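Local coordinates for protein binary enterotoxin of Clostridium perfringens component a (Clostridium perfringens, PDB 5H04) that forms the ADP-ribosylating component of a binary enterotoxin, binding NAD(+) or NADH and probably transferring ADP-ribose to a host-cell protein, at residues T295-G300 and A352-I357; T342-N347 and N379-L384. All blocks are in the same frame, centred on the assembly; numbering follows the deposited sequence.

How the contacts relate
Contacts 1 and 2 lie side by side in the ADP-ribosyltransferase exoenzyme range 221-419, their centres about 11 Å apart, and both touch the same dinucleotide. Contact 1 joins edge strand 293-299 to strand 356-362 in a five-stranded mixed sheet; contact 2 joins the end of strand 339-342 and the loop after it to strand 382-385 in a three-stranded antiparallel sheet. Their segments alternate along the chain: 295-300, 342-347, 352-357, 379-384. They touch through a probable backbone hydrogen bond from Tyr296 N to Thr342 O and through Arg298 beside the 342-347 loop. The two sheets thus meet around NADH, contact 1 holding pyrophosphate and carboxamide, contact 2 lying by the nicotinamide and its ribose.

Contact 1 (T295-G300 and A352-I357); sequences TYRRMG and AKRKLI. With NAI (1,4-dihydronicotinamide adenine dinucleotide), chain B.
With CG anti to its carbonyl carbon (chi1 -62°) and the chain extended from there to NE, Arg354 passes along the backbone of Arg298 and Met299 to the NADH pyrophosphate. Arg354 CB lies 3.4 Å from Met299 O, a buried carbonyl oxygen that has no polar partner. Arg354 NH1 bonds Arg298 O at 2.8 Å, with the oxygen close to the guanidinium plane, and also bonds phosphate oxygen O1N; Arg354 NH2 reaches O2N of NADH at 2.9 Å. Arg297 reaches both phosphates: its NH1 bonds O1N of the nicotinamide-side phosphate at 2.9 Å, its NH2 adds weak bonds to O1N and to O2A of the adenosine-side phosphate, and its NE is held in a salt bridge to Glu303. Arg298 instead bends at chi2 (-54°) and runs beside Ile357, whose CD1 sits over one guanidinium face, 3.4 Å from Arg298 NH1. Arg298 NH2 bonds Ser345 O, while a water links NH1 to Arg354 O. The backbone of Arg298 reads the carboxamide of the nicotinamide: N donates to O7N at 2.7 Å, and O accepts from N7N. Arg298 and Ile357 form an antiparallel non-hydrogen-bonded pair; next to it, Met299 N donates to Leu356 O, and the CB atoms of Met299 and Leu356 pack together. Gly300 CA lies 3.2 Å from O2B of the adenosine ribose; with no side chain there, the sugar can come this close. Two arginines converging on O1N probably offset the pyrophosphate charge, and Arg298 O, accepting from Arg354 NH1 and N7N, probably keeps phosphate and nicotinamide in one fixed relation.

Contact 2 (T342-N347 and N379-L384); sequences TVLSNN and NEYEVL. With NAI (1,4-dihydronicotinamide adenine dinucleotide), chain B.
Tyr381 and Leu344 meet with the ring face of one against a methyl of the other. Along Tyr381, CB lies 3.9 Å from Val343 CG2 and equally near Thr342 OG1; CG comes next to Leu344 CD1; CD1 is the closest ring atom to that methyl, at 3.4 Å; CE1 is the outermost ring atom in touch with it. Leu344 CD1 stands over the face in a CH-pi contact, 3.7 Å from the centroid, while Asn379 OD1 lies off the opposite face and accepts from Tyr381 N in an Asx turn. Val343 N donates to Tyr381 O at 3.0 Å. A chi1 of 171° swings Thr342 OG1 away from its own backbone N; it accepts from Leu344 N in an ST turn and lies close to Glu380 O and Tyr381 O. Val343 CG1 packs on Val383 CG2, 3.6 Å away. Thr342 pairs antiparallel with Glu382, and on their face of the sheet Thr342 CG2 comes near C4N of the nicotinamide; Glu382 OE1 lies 2.5 Å from O2D of the nicotinamide ribose, a hydrogen bond whose extreme shortness is doubtful. Glu380-Tyr381-Glu382 fits the Glu-X-Glu motif of arginine-specific ADP-ribosyltransferases, set here beside the nicotinamide ribose.

Contact 1 (T295-G300 and A352-I357)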
loop_
_atom_site.group_PDB
_atom_site.type_symbol
_atom_site.label_atom_id
_atom_site.label_comp_id
_atom_site.label_asym_id
_atom_site.label_seq_id
_atom_site.Cartn_x
_atom_site.Cartn_y
_atom_site.Cartn_z
ATOM N N THR A 295 0.725 2.931 8.075
ATOM C CA THR A 295 -0.057 4.051 8.605
ATOM C C THR A 295 -0.274 5.059 7.486
ATOM O O THR A 295 0.313 4.944 6.407
ATOM C CB THR A 295 0.604 4.723 9.825
ATOM O OG1 THR A 295 1.815 5.385 9.429
ATOM C CG2 THR A 295 0.906 3.707 10.913
ATOM N N TYR A 296 -1.141 6.043 7.739
ATOM C CA TYR A 296 -1.601 6.953 6.695
ATOM C C TYR A 296 -1.502 8.405 7.135
ATOM O O TYR A 296 -1.557 8.721 8.331
ATOM C CB TYR A 296 -3.051 6.654 6.294
ATOM C CG TYR A 296 -3.241 5.265 5.766
ATOM C CD1 TYR A 296 -3.488 4.206 6.626
ATOM C CD2 TYR A 296 -3.186 5.007 4.404
ATOM C CE1 TYR A 296 -3.662 2.915 6.148
ATOM C CE2 TYR A 296 -3.353 3.710 3.903
ATOM C CZ TYR A 296 -3.602 2.677 4.783
ATOM O OH TYR A 296 -3.776 1.406 4.302
ATOM N N ARG A 297 -1.384 9.301 6.154
ATOM C CA ARG A 297 -1.400 10.724 6.474
ATOM C C ARG A 297 -1.992 11.504 5.310
ATOM O O ARG A 297 -1.587 11.313 4.160
ATOM C CB ARG A 297 0.012 11.247 6.804
ATOM C CG ARG A 297 0.043 12.756 7.043
ATOM C CD ARG A 297 1.438 13.287 7.459
ATOM N NE ARG A 297 1.469 14.740 7.328
ATOM C CZ ARG A 297 0.862 15.572 8.177
ATOM N NH1 ARG A 297 0.202 15.090 9.221
ATOM N NH2 ARG A 297 0.903 16.884 7.981
ATOM N N ARG A 298 -2.969 12.367 5.608
ATOM C CA ARG A 298 -3.445 13.331 4.625
ATOM C C ARG A 298 -2.483 14.511 4.643
ATOM O O ARG A 298 -2.401 15.239 5.639
ATOM C CB ARG A 298 -4.881 13.753 4.931
ATOM C CG ARG A 298 -5.853 12.581 4.861
ATOM C CD ARG A 298 -5.730 11.861 3.519
ATOM N NE ARG A 298 -6.428 10.577 3.529
ATOM C CZ ARG A 298 -7.404 10.242 2.696
ATOM N NH1 ARG A 298 -7.814 11.095 1.766
ATOM N NH2 ARG A 298 -7.971 9.045 2.792
ATOM N N MET A 299 -1.719 14.672 3.567
ATOM C CA MET A 299 -0.604 15.603 3.539
ATOM C C MET A 299 -1.019 16.896 2.852
ATOM O O MET A 299 -1.761 16.882 1.864
ATOM C CB MET A 299 0.608 14.998 2.814
ATOM C CG MET A 299 1.158 13.726 3.471
ATOM S SD MET A 299 2.474 12.959 2.506
ATOM C CE MET A 299 3.902 13.843 3.104
ATOM N N GLY A 300 -0.525 18.011 3.375
ATOM C CA GLY A 300 -0.709 19.288 2.728
ATOM C C GLY A 300 0.344 19.496 1.659
ATOM O O GLY A 300 1.385 18.832 1.653
ATOM N N ALA A 352 -10.340 16.900 4.363
ATOM C CA ALA A 352 -10.984 16.162 3.278
ATOM C C ALA A 352 -10.473 16.565 1.898
ATOM O O ALA A 352 -10.490 15.742 0.977
ATOM C CB ALA A 352 -12.502 16.335 3.342
ATOM N N LYS A 353 -9.985 17.788 1.731
ATOM C CA LYS A 353 -9.573 18.214 0.405
ATOM C C LYS A 353 -8.080 18.068 0.141
ATOM O O LYS A 353 -7.658 18.287 -0.998
ATOM C CB LYS A 353 -10.011 19.663 0.158
ATOM C CG LYS A 353 -11.527 19.821 0.231
ATOM C CD LYS A 353 -12.053 20.974 -0.615
ATOM C CE LYS A 353 -13.587 20.983 -0.616
ATOM N NZ LYS A 353 -14.145 22.022 -1.515
ATOM N N ARG A 354 -7.267 17.701 1.136
ATOM C CA ARG A 354 -5.858 17.459 0.846
ATOM C C ARG A 354 -5.735 16.384 -0.225
ATOM O O ARG A 354 -6.465 15.392 -0.211
ATOM C CB ARG A 354 -5.099 17.048 2.112
ATOM C CG ARG A 354 -5.101 18.130 3.183
ATOM C CD ARG A 354 -4.135 17.841 4.298
ATOM N NE ARG A 354 -4.209 18.893 5.319
ATOM C CZ ARG A 354 -3.604 18.842 6.499
ATOM N NH1 ARG A 354 -2.874 17.782 6.835
ATOM N NH2 ARG A 354 -3.740 19.851 7.352
ATOM N N LYS A 355 -4.829 16.599 -1.178
ATOM C CA LYS A 355 -4.752 15.757 -2.367
ATOM C C LYS A 355 -3.649 14.708 -2.305
ATOM O O LYS A 355 -3.497 13.943 -3.259
ATOM C CB LYS A 355 -4.547 16.612 -3.620
ATOM C CG LYS A 355 -5.632 17.651 -3.869
ATOM C CD LYS A 355 -5.246 18.518 -5.046
ATOM C CE LYS A 355 -6.262 19.624 -5.270
ATOM N NZ LYS A 355 -5.775 20.576 -6.311
ATOM N N LEU A 356 -2.890 14.649 -1.216
ATOM C CA LEU A 356 -1.720 13.784 -1.106
ATOM C C LEU A 356 -1.935 12.849 0.070
ATOM O O LEU A 356 -2.088 13.308 1.209
ATOM C CB LEU A 356 -0.453 14.620 -0.933
ATOM C CG LEU A 356 -0.197 15.542 -2.129
ATOM C CD1 LEU A 356 0.795 16.615 -1.751
ATOM C CD2 LEU A 356 0.298 14.747 -3.353
ATOM N N ILE A 357 -1.986 11.550 -0.213
ATOM C CA ILE A 357 -2.308 10.527 0.772
ATOM C C ILE A 357 -1.050 9.688 0.977
ATOM O O ILE A 357 -0.681 8.884 0.115
ATOM C CB ILE A 357 -3.489 9.656 0.322
ATOM C CG1 ILE A 357 -4.717 10.527 -0.009
ATOM C CG2 ILE A 357 -3.822 8.617 1.388
ATOM C CD1 ILE A 357 -5.880 9.745 -0.653
HETATM P PA NAI B . 0.700 19.273 10.851
HETATM O O1A NAI B . 1.491 20.161 11.859
HETATM O O2A NAI B . 1.502 18.030 10.428
HETATM O O5B NAI B . 0.359 20.106 9.500
HETATM C C5B NAI B . -0.309 21.356 9.516
HETATM C C4B NAI B . 0.155 22.115 8.234
HETATM O O4B NAI B . 1.712 22.163 8.227
HETATM C C3B NAI B . -0.192 21.495 7.175
HETATM O O3B NAI B . -0.555 22.419 6.114
HETATM C C2B NAI B . 1.138 20.663 6.660
HETATM O O2B NAI B . 1.010 20.416 5.231
HETATM C C1B NAI B . 2.145 21.381 6.964
HETATM N N9A NAI B . 3.293 20.549 7.350
HETATM C C8A NAI B . 3.352 19.604 8.319
HETATM N N7A NAI B . 4.629 19.092 8.296
HETATM C C5A NAI B . 5.335 19.741 7.306
HETATM C C6A NAI B . 6.635 19.604 6.879
HETATM N N6A NAI B . 7.719 18.773 7.270
HETATM N N1A NAI B . 7.090 20.375 5.862
HETATM C C2A NAI B . 6.258 21.279 5.264
HETATM N N3A NAI B . 4.959 21.429 5.694
HETATM C C4A NAI B . 4.510 20.657 6.713
HETATM O O3 NAI B . -0.705 18.848 11.489
HETATM P PN NAI B . -1.995 18.313 10.697
HETATM O O1N NAI B . -1.671 17.310 9.664
HETATM O O2N NAI B . -2.775 19.452 10.012
HETATM O O5D NAI B . -2.874 17.583 11.822
HETATM C C5D NAI B . -3.521 18.332 12.783
HETATM C C4D NAI B . -4.079 17.453 13.799
HETATM O O4D NAI B . -4.756 16.454 13.234
HETATM C C3D NAI B . -2.881 16.776 14.726
HETATM O O3D NAI B . -3.404 16.683 16.134
HETATM C C2D NAI B . -2.692 15.657 14.236
HETATM O O2D NAI B . -2.114 14.683 15.196
HETATM C C1D NAI B . -4.171 15.196 13.762
HETATM N N1N NAI B . -4.152 14.258 12.837
HETATM C C2N NAI B . -3.582 14.479 11.535
HETATM C C3N NAI B . -3.648 13.376 10.481
HETATM C C7N NAI B . -3.396 13.649 9.042
HETATM O O7N NAI B . -3.645 12.735 8.231
HETATM N N7N NAI B . -2.900 14.889 8.608
HETATM C C4N NAI B . -3.942 11.931 10.891
HETATM C C5N NAI B . -4.864 11.879 12.105
HETATM C C6N NAI B . -4.749 12.983 13.148
HETATM O O HOH W 1 -7.854 13.935 1.584
#

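Contact 2 (T342-N347 and N379-L384)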
loop_
_atom_site.group_PDB
_atom_site.type_symbol
_atom_site.label_atom_id
_atom_site.label_comp_id
_atom_site.label_asym_id
_atom_site.label_seq_id
_atom_site.Cartn_x
_atom_site.Cartn_y
_atom_site.Cartn_z
ATOM N N THR A 342 -2.283 8.165 10.929
ATOM C CA THR A 342 -3.401 7.408 11.465
ATOM C C THR A 342 -3.325 6.007 10.888
ATOM O O THR A 342 -2.916 5.821 9.736
ATOM C CB THR A 342 -4.758 8.066 11.140
ATOM O OG1 THR A 342 -5.826 7.179 11.510
ATOM C CG2 THR A 342 -4.866 8.343 9.663
ATOM N N VAL A 343 -3.718 5.011 11.692
ATOM C CA VAL A 343 -3.684 3.640 11.178
ATOM C C VAL A 343 -4.845 3.321 10.248
ATOM O O VAL A 343 -4.853 2.241 9.641
ATOM C CB VAL A 343 -3.633 2.616 12.327
ATOM C CG1 VAL A 343 -2.353 2.800 13.135
ATOM C CG2 VAL A 343 -4.843 2.753 13.228
ATOM N N LEU A 344 -5.819 4.226 10.105
ATOM C CA LEU A 344 -6.956 4.028 9.213
ATOM C C LEU A 344 -6.739 4.771 7.904
ATOM O O LEU A 344 -6.185 5.873 7.894
ATOM C CB LEU A 344 -8.255 4.526 9.849
ATOM C CG LEU A 344 -8.604 3.892 11.193
ATOM C CD1 LEU A 344 -9.912 4.476 11.695
ATOM C CD2 LEU A 344 -8.694 2.385 11.048
ATOM N N SER A 345 -7.224 4.183 6.803
ATOM C CA SER A 345 -7.125 4.822 5.496
ATOM C C SER A 345 -8.253 5.807 5.216
ATOM O O SER A 345 -8.168 6.526 4.219
ATOM C CB SER A 345 -7.097 3.762 4.389
ATOM O OG SER A 345 -8.223 2.901 4.477
ATOM N N ASN A 346 -9.298 5.857 6.055
ATOM C CA ASN A 346 -10.433 6.747 5.819
ATOM C C ASN A 346 -9.966 8.187 5.647
ATOM O O ASN A 346 -9.039 8.632 6.324
ATOM C CB ASN A 346 -11.429 6.680 6.989
ATOM C CG ASN A 346 -11.790 5.253 7.404
ATOM O OD1 ASN A 346 -10.973 4.333 7.337
ATOM N ND2 ASN A 346 -13.019 5.082 7.882
ATOM N N ASN A 347 -10.614 8.924 4.742
ATOM C CA ASN A 347 -10.397 10.362 4.692
ATOM C C ASN A 347 -10.957 11.006 5.967
ATOM O O ASN A 347 -11.796 10.427 6.663
ATOM C CB ASN A 347 -11.040 10.959 3.433
ATOM C CG ASN A 347 -10.562 12.370 3.144
ATOM O OD1 ASN A 347 -9.703 12.899 3.847
ATOM N ND2 ASN A 347 -11.109 12.986 2.091
ATOM N N ASN A 379 -11.767 9.761 18.903
ATOM C CA ASN A 379 -10.341 9.835 18.632
ATOM C C ASN A 379 -10.112 9.509 17.163
ATOM O O ASN A 379 -11.001 9.020 16.457
ATOM C CB ASN A 379 -9.535 8.885 19.537
ATOM C CG ASN A 379 -9.617 7.437 19.086
ATOM O OD1 ASN A 379 -8.847 6.995 18.225
ATOM N ND2 ASN A 379 -10.536 6.682 19.681
ATOM N N GLU A 380 -8.899 9.796 16.697
ATOM C CA GLU A 380 -8.578 9.662 15.284
ATOM C C GLU A 380 -7.566 8.550 15.010
ATOM O O GLU A 380 -6.954 8.538 13.937
ATOM C CB GLU A 380 -8.081 10.999 14.731
ATOM C CG GLU A 380 -9.132 12.113 14.745
ATOM C CD GLU A 380 -10.098 12.056 13.560
ATOM O OE1 GLU A 380 -10.293 10.967 12.971
ATOM O OE2 GLU A 380 -10.666 13.115 13.212
ATOM N N TYR A 381 -7.389 7.610 15.947
ATOM C CA TYR A 381 -6.595 6.397 15.703
ATOM C C TYR A 381 -5.174 6.741 15.253
ATOM O O TYR A 381 -4.681 6.253 14.232
ATOM C CB TYR A 381 -7.290 5.498 14.670
ATOM C CG TYR A 381 -8.734 5.199 15.004
ATOM C CD1 TYR A 381 -9.750 6.076 14.646
ATOM C CD2 TYR A 381 -9.076 4.039 15.685
ATOM C CE1 TYR A 381 -11.061 5.812 14.961
ATOM C CE2 TYR A 381 -10.387 3.768 16.005
ATOM C CZ TYR A 381 -11.372 4.659 15.642
ATOM O OH TYR A 381 -12.683 4.391 15.958
ATOM N N GLU A 382 -4.509 7.591 16.026
ATOM C CA GLU A 382 -3.298 8.264 15.578
ATOM C C GLU A 382 -2.037 7.540 16.026
ATOM O O GLU A 382 -1.922 7.101 17.177
ATOM C CB GLU A 382 -3.237 9.700 16.100
ATOM C CG GLU A 382 -4.410 10.580 15.712
ATOM C CD GLU A 382 -4.190 12.021 16.148
ATOM O OE1 GLU A 382 -3.065 12.545 15.958
ATOM O OE2 GLU A 382 -5.140 12.616 16.700
ATOM N N VAL A 383 -1.078 7.467 15.113
ATOM C CA VAL A 383 0.299 7.099 15.435
ATOM C C VAL A 383 1.186 8.307 15.162
ATOM O O VAL A 383 1.288 8.772 14.022
ATOM C CB VAL A 383 0.759 5.879 14.636
ATOM C CG1 VAL A 383 2.271 5.731 14.764
ATOM C CG2 VAL A 383 0.053 4.629 15.148
ATOM N N LEU A 384 1.803 8.829 16.215
ATOM C CA LEU A 384 2.680 9.985 16.130
ATOM C C LEU A 384 4.118 9.499 16.026
ATOM O O LEU A 384 4.571 8.724 16.878
ATOM C CB LEU A 384 2.525 10.860 17.378
ATOM C CG LEU A 384 3.298 12.172 17.438
ATOM C CD1 LEU A 384 2.911 13.039 16.253
ATOM C CD2 LEU A 384 2.997 12.889 18.763
HETATM P PA NAI B . 0.700 19.273 10.851
HETATM O O1A NAI B . 1.491 20.161 11.859
HETATM O O2A NAI B . 1.502 18.030 10.428
HETATM O O5B NAI B . 0.359 20.106 9.500
HETATM C C5B NAI B . -0.309 21.356 9.516
HETATM C C4B NAI B . 0.155 22.115 8.234
HETATM O O4B NAI B . 1.712 22.163 8.227
HETATM C C3B NAI B . -0.192 21.495 7.175
HETATM O O3B NAI B . -0.555 22.419 6.114
HETATM C C2B NAI B . 1.138 20.663 6.660
HETATM O O2B NAI B . 1.010 20.416 5.231
HETATM C C1B NAI B . 2.145 21.381 6.964
HETATM N N9A NAI B . 3.293 20.549 7.350
HETATM C C8A NAI B . 3.352 19.604 8.319
HETATM N N7A NAI B . 4.629 19.092 8.296
HETATM C C5A NAI B . 5.335 19.741 7.306
HETATM C C6A NAI B . 6.635 19.604 6.879
HETATM N N6A NAI B . 7.719 18.773 7.270
HETATM N N1A NAI B . 7.090 20.375 5.862
HETATM C C2A NAI B . 6.258 21.279 5.264
HETATM N N3A NAI B . 4.959 21.429 5.694
HETATM C C4A NAI B . 4.510 20.657 6.713
HETATM O O3 NAI B . -0.705 18.848 11.489
HETATM P PN NAI B . -1.995 18.313 10.697
HETATM O O1N NAI B . -1.671 17.310 9.664
HETATM O O2N NAI B . -2.775 19.452 10.012
HETATM O O5D NAI B . -2.874 17.583 11.822
HETATM C C5D NAI B . -3.521 18.332 12.783
HETATM C C4D NAI B . -4.079 17.453 13.799
HETATM O O4D NAI B . -4.756 16.454 13.234
HETATM C C3D NAI B . -2.881 16.776 14.726
HETATM O O3D NAI B . -3.404 16.683 16.134
HETATM C C2D NAI B . -2.692 15.657 14.236
HETATM O O2D NAI B . -2.114 14.683 15.196
HETATM C C1D NAI B . -4.171 15.196 13.762
HETATM N N1N NAI B . -4.152 14.258 12.837
HETATM C C2N NAI B . -3.582 14.479 11.535
HETATM C C3N NAI B . -3.648 13.376 10.481
HETATM C C7N NAI B . -3.396 13.649 9.042
HETATM O O7N NAI B . -3.645 12.735 8.231
HETATM N N7N NAI B . -2.900 14.889 8.608
HETATM C C4N NAI B . -3.942 11.931 10.891
HETATM C C5N NAI B . -4.864 11.879 12.105
HETATM C C6N NAI B . -4.749 12.983 13.148
#